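Local structure of enterotoxin type A (Staphylococcus aureus, 1DYQ) at residues Gly94-Gly99 against Cys107-Val112; Lys56-Asp61 against Asn66-Arg71. The protein acts as a superantigen that binds MHC class II, with the help of zinc, and T-cell receptors, activating T cells and causing staphylococcal food poisoning. The protein carries 3 engineered substitutions. All coordinates share one frame; numbering follows the deposited sequence.

Contact 1 (Gly94-Gly99 against Cys107-Val112); sequences GYQCAG and CMYGGV. With SO4 (sulfate ion), chain C.
C97 and C107 bring the two backbones to their nearest approach, with CA atoms 5.2 Å apart. Residues 94-96 form a short 3-10 turn, in which C97 N bonds back to G94 O, before the chain runs on as loop; 107-109 belong to strand 105-114, which is interrupted at G110 and G111, where phi is positive. The covalent link is the C97-C107 disulfide, with an SG-SG distance of 2.1 Å and a chi3 of 107°.

Beside it, Q96 supplies the hydrogen bond of the contact. Its CG stands next to the backbone N and the chain is extended beyond, carrying the amide out to the strand until NE2 lies 2.9 Å from C107 O. The bond is somewhat bent at 150°; the acceptor lies practically in the amide plane of Q96, whereas the donor is tilted from the carbonyl plane of C107. NE2 also bonds to A91 O, so two carbonyls fix the rotation of this buried amide. Y109 packs against the aliphatic part of the same side chain, CE2 lying 4.0 Å from Q96 CB, with ring and amide planes 54° apart. Its hydroxyl is held by N208 O.

On the 3-10 turn, Y95 N donates to sulfate O3 at 2.9 Å; Y65 OH also bonds this ion, which probably came from the crystallisation liquor.

A disulfide joining the loop after strand 86-91 to strand 105-114, within the OB-fold domain, is the disulfide loop familiar from staphylococcal enterotoxins.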
# COMPACT_ATOMS: atom_id res chain seq x y z
N GLY A 94 -3.70 -5.35 -13.94
CA GLY A 94 -3.44 -6.61 -14.62
C GLY A 94 -1.97 -7.01 -14.52
O GLY A 94 -1.62 -8.16 -14.49
N TYR A 95 -1.07 -5.97 -14.48
CA TYR A 95 0.35 -6.23 -14.44
C TYR A 95 0.80 -6.84 -13.13
O TYR A 95 1.93 -7.37 -13.05
CB TYR A 95 1.19 -5.01 -14.84
CG TYR A 95 1.09 -3.80 -13.96
CD1 TYR A 95 1.70 -3.81 -12.69
CD2 TYR A 95 0.42 -2.66 -14.35
CE1 TYR A 95 1.60 -2.70 -11.87
CE2 TYR A 95 0.33 -1.53 -13.54
CZ TYR A 95 0.93 -1.59 -12.29
OH TYR A 95 0.83 -0.50 -11.46
N GLN A 96 -0.09 -6.99 -12.16
CA GLN A 96 0.21 -7.61 -10.89
C GLN A 96 -0.14 -9.08 -10.82
O GLN A 96 0.11 -9.75 -9.83
CB GLN A 96 -0.43 -6.84 -9.71
CG GLN A 96 0.25 -5.48 -9.55
CD GLN A 96 -0.29 -4.63 -8.46
OE1 GLN A 96 0.46 -3.73 -7.95
NE2 GLN A 96 -1.53 -4.77 -8.04
N CYS A 97 -0.70 -9.59 -11.92
CA CYS A 97 -1.09 -10.98 -11.98
C CYS A 97 0.07 -11.90 -12.38
O CYS A 97 0.96 -11.48 -13.13
CB CYS A 97 -2.25 -11.16 -12.97
SG CYS A 97 -3.74 -10.19 -12.56
N ALA A 98 0.03 -13.12 -11.89
CA ALA A 98 0.96 -14.17 -12.31
C ALA A 98 0.48 -14.75 -13.64
O ALA A 98 -0.68 -14.55 -14.02
CB ALA A 98 1.06 -15.28 -11.27
N GLY A 99 1.39 -15.44 -14.34
CA GLY A 99 1.06 -15.98 -15.65
C GLY A 99 -0.15 -16.90 -15.61
O GLY A 99 -0.34 -17.72 -14.72
N CYS A 107 -5.27 -7.85 -10.61
CA CYS A 107 -4.83 -8.43 -9.37
C CYS A 107 -4.41 -7.36 -8.34
O CYS A 107 -3.91 -6.29 -8.70
CB CYS A 107 -3.63 -9.38 -9.60
SG CYS A 107 -4.14 -10.85 -10.59
N MET A 108 -4.69 -7.67 -7.10
CA MET A 108 -4.25 -6.82 -5.96
C MET A 108 -3.55 -7.71 -4.97
O MET A 108 -3.92 -8.91 -4.83
CB MET A 108 -5.49 -6.19 -5.37
CG MET A 108 -5.50 -5.72 -3.96
SD MET A 108 -7.00 -4.69 -3.72
CE MET A 108 -7.94 -5.75 -2.67
N TYR A 109 -2.54 -7.23 -4.26
CA TYR A 109 -1.84 -7.95 -3.25
C TYR A 109 -2.38 -7.61 -1.85
O TYR A 109 -2.32 -6.42 -1.49
CB TYR A 109 -0.36 -7.63 -3.28
CG TYR A 109 0.42 -8.08 -4.48
CD1 TYR A 109 0.72 -9.44 -4.64
CD2 TYR A 109 0.97 -7.16 -5.36
CE1 TYR A 109 1.52 -9.85 -5.72
CE2 TYR A 109 1.77 -7.56 -6.41
CZ TYR A 109 2.01 -8.90 -6.58
OH TYR A 109 2.87 -9.30 -7.61
N GLY A 110 -3.02 -8.55 -1.20
CA GLY A 110 -3.62 -8.20 0.12
C GLY A 110 -4.70 -7.16 -0.00
O GLY A 110 -5.50 -7.13 -0.95
N GLY A 111 -4.75 -6.22 0.96
CA GLY A 111 -5.74 -5.16 0.95
C GLY A 111 -7.05 -5.51 1.63
O GLY A 111 -8.00 -4.72 1.45
N VAL A 112 -7.15 -6.65 2.29
CA VAL A 112 -8.45 -7.09 2.81
C VAL A 112 -8.52 -7.02 4.33
O VAL A 112 -7.59 -7.41 5.02
CB VAL A 112 -8.66 -8.57 2.38
CG1 VAL A 112 -10.04 -9.08 2.79
CG2 VAL A 112 -8.49 -8.66 0.87
S SO4 C . -2.50 -4.08 -17.55
O1 SO4 C . -2.12 -2.93 -18.36
O2 SO4 C . -3.96 -4.36 -17.50
O3 SO4 C . -2.08 -3.81 -16.07
O4 SO4 C . -1.71 -5.31 -17.93

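Contact 2 (Lys56-Asp61 against Asn66-Arg71); sequences KGFFTD and NDLLVR. Engineered in segment 66-71: R71 (natural residue Asp).
G57 and D67 make the straighter of the two backbone-donated hydrogen bonds between the 56-61 loop and the start of strand 67-71: G57 N points at D67 OD1, 2.8 Å away with an angle of 174°, although it meets the carboxylate from above its plane. The D67 carboxylate thus takes up a loop N-H, with OD1 also 3.5 Å from K56 CA. Further along, F59 N donates to N66 O at 3.1 Å, approaching from above the carbonyl plane. One water donates both to F59 O and to N66 OD1, adding an indirect link between the loop backbone and the exposed N66.

These bonds close the connection between strands 52-55 and 67-71, antiparallel neighbours at one side of the OB-fold sheet.

Apolar packing centres on L68. The F58 ring, its CG anti to the backbone N (chi1 -179°), runs alongside the leucine, and L68 CD2 sits over one ring face in a CH-pi contact, 3.8 Å from the centroid and 6° off the normal. From F59, CE2 touches L68 CB at 3.9 Å, while D67 O lies at the ring edge. F58 CD2 lies over one face of the F59 ring, and A37 and T39 of strand 36-39 also touch F58.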
# COMPACT_ATOMS: atom_id res chain seq x y z
N LYS A 56 -15.64 -12.23 -8.73
CA LYS A 56 -16.17 -12.27 -10.08
C LYS A 56 -17.12 -11.13 -10.38
O LYS A 56 -17.92 -10.75 -9.50
CB LYS A 56 -16.93 -13.61 -10.29
CG LYS A 56 -15.99 -14.78 -10.55
CD LYS A 56 -16.75 -16.11 -10.40
CE LYS A 56 -15.99 -17.22 -11.12
NZ LYS A 56 -16.35 -18.57 -10.63
N GLY A 57 -16.91 -10.41 -11.48
CA GLY A 57 -17.77 -9.27 -11.79
C GLY A 57 -17.65 -8.12 -10.83
O GLY A 57 -18.55 -7.30 -10.65
N PHE A 58 -16.46 -8.00 -10.19
CA PHE A 58 -16.24 -6.88 -9.27
C PHE A 58 -16.34 -5.54 -9.96
O PHE A 58 -16.76 -4.53 -9.33
CB PHE A 58 -14.81 -7.08 -8.70
CG PHE A 58 -14.44 -6.00 -7.70
CD1 PHE A 58 -14.84 -6.11 -6.39
CD2 PHE A 58 -13.74 -4.88 -8.11
CE1 PHE A 58 -14.54 -5.12 -5.47
CE2 PHE A 58 -13.44 -3.88 -7.18
CZ PHE A 58 -13.86 -4.00 -5.87
N PHE A 59 -15.88 -5.44 -11.20
CA PHE A 59 -15.88 -4.19 -11.93
C PHE A 59 -17.07 -4.12 -12.90
O PHE A 59 -17.23 -5.03 -13.71
CB PHE A 59 -14.60 -4.06 -12.75
CG PHE A 59 -13.34 -4.05 -11.94
CD1 PHE A 59 -12.98 -2.89 -11.27
CD2 PHE A 59 -12.51 -5.14 -11.87
CE1 PHE A 59 -11.83 -2.85 -10.48
CE2 PHE A 59 -11.37 -5.12 -11.08
CZ PHE A 59 -11.02 -3.96 -10.41
N THR A 60 -17.83 -3.04 -12.81
CA THR A 60 -18.97 -2.91 -13.74
C THR A 60 -18.70 -1.87 -14.79
O THR A 60 -19.41 -1.81 -15.82
CB THR A 60 -20.26 -2.58 -12.98
OG1 THR A 60 -20.07 -1.38 -12.22
CG2 THR A 60 -20.65 -3.72 -12.06
N ASP A 61 -17.72 -0.99 -14.58
CA ASP A 61 -17.49 0.09 -15.55
C ASP A 61 -16.03 0.34 -15.82
O ASP A 61 -15.63 1.45 -16.17
N ASN A 66 -13.03 -7.13 -15.63
CA ASN A 66 -14.31 -7.55 -15.12
C ASN A 66 -14.17 -8.12 -13.71
O ASN A 66 -15.04 -7.89 -12.88
CB ASN A 66 -14.90 -8.65 -16.04
CG ASN A 66 -15.34 -8.07 -17.37
OD1 ASN A 66 -15.91 -6.99 -17.44
ND2 ASN A 66 -15.02 -8.79 -18.45
N ASP A 67 -13.10 -8.85 -13.45
CA ASP A 67 -12.90 -9.54 -12.19
C ASP A 67 -11.68 -8.97 -11.42
O ASP A 67 -10.76 -8.48 -12.04
CB ASP A 67 -12.61 -11.03 -12.46
CG ASP A 67 -13.74 -11.75 -13.15
OD1 ASP A 67 -14.87 -11.25 -13.21
OD2 ASP A 67 -13.48 -12.88 -13.66
N LEU A 68 -11.75 -9.12 -10.10
CA LEU A 68 -10.62 -8.75 -9.24
C LEU A 68 -10.11 -9.97 -8.49
O LEU A 68 -10.88 -10.66 -7.78
CB LEU A 68 -11.09 -7.69 -8.21
CG LEU A 68 -10.03 -7.32 -7.14
CD1 LEU A 68 -8.88 -6.56 -7.80
CD2 LEU A 68 -10.68 -6.44 -6.06
N LEU A 69 -8.85 -10.30 -8.64
CA LEU A 69 -8.20 -11.38 -7.98
C LEU A 69 -7.31 -10.88 -6.83
O LEU A 69 -6.39 -10.11 -7.16
CB LEU A 69 -7.36 -12.22 -8.96
CG LEU A 69 -6.69 -13.43 -8.37
CD1 LEU A 69 -7.72 -14.47 -7.91
CD2 LEU A 69 -5.68 -14.07 -9.31
N VAL A 70 -7.59 -11.27 -5.63
CA VAL A 70 -6.74 -10.85 -4.48
C VAL A 70 -5.76 -11.95 -4.19
O VAL A 70 -6.14 -13.14 -4.04
CB VAL A 70 -7.58 -10.52 -3.25
CG1 VAL A 70 -6.66 -10.05 -2.11
CG2 VAL A 70 -8.62 -9.47 -3.56
N ARG A 71 -4.48 -11.65 -4.10
CA ARG A 71 -3.41 -12.59 -3.91
C ARG A 71 -2.79 -12.49 -2.50
O ARG A 71 -2.63 -11.34 -2.05
CB ARG A 71 -2.27 -12.37 -4.93
CG ARG A 71 -2.73 -12.41 -6.38
CD ARG A 71 -1.56 -12.19 -7.38
NE ARG A 71 -0.56 -13.22 -7.21
CZ ARG A 71 0.66 -13.25 -7.74
NH1 ARG A 71 1.08 -12.28 -8.52
NH2 ARG A 71 1.47 -14.28 -7.44
O HOH W 1 -18.18 -7.12 -15.23

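Contact 2 closes before contact 1 opens along the chain, and their centres lie 11 Å apart on the same side of the molecule's centre. Both belong to the OB-fold domain and meet in its five-stranded mixed sheet, where strands 67-71 and 105-114 are parallel neighbours. The two are joined directly by a pair of probable backbone hydrogen bonds, R71 N to M108 O and G110 N to R71 O, each 2.9 Å. The engineered R71 reaches further, with NH1 bonding Q96 O. One sheet therefore carries both the loop closed by the disulfide and the 56-61 loop, away from the zinc site formed by H188, H226 and D228.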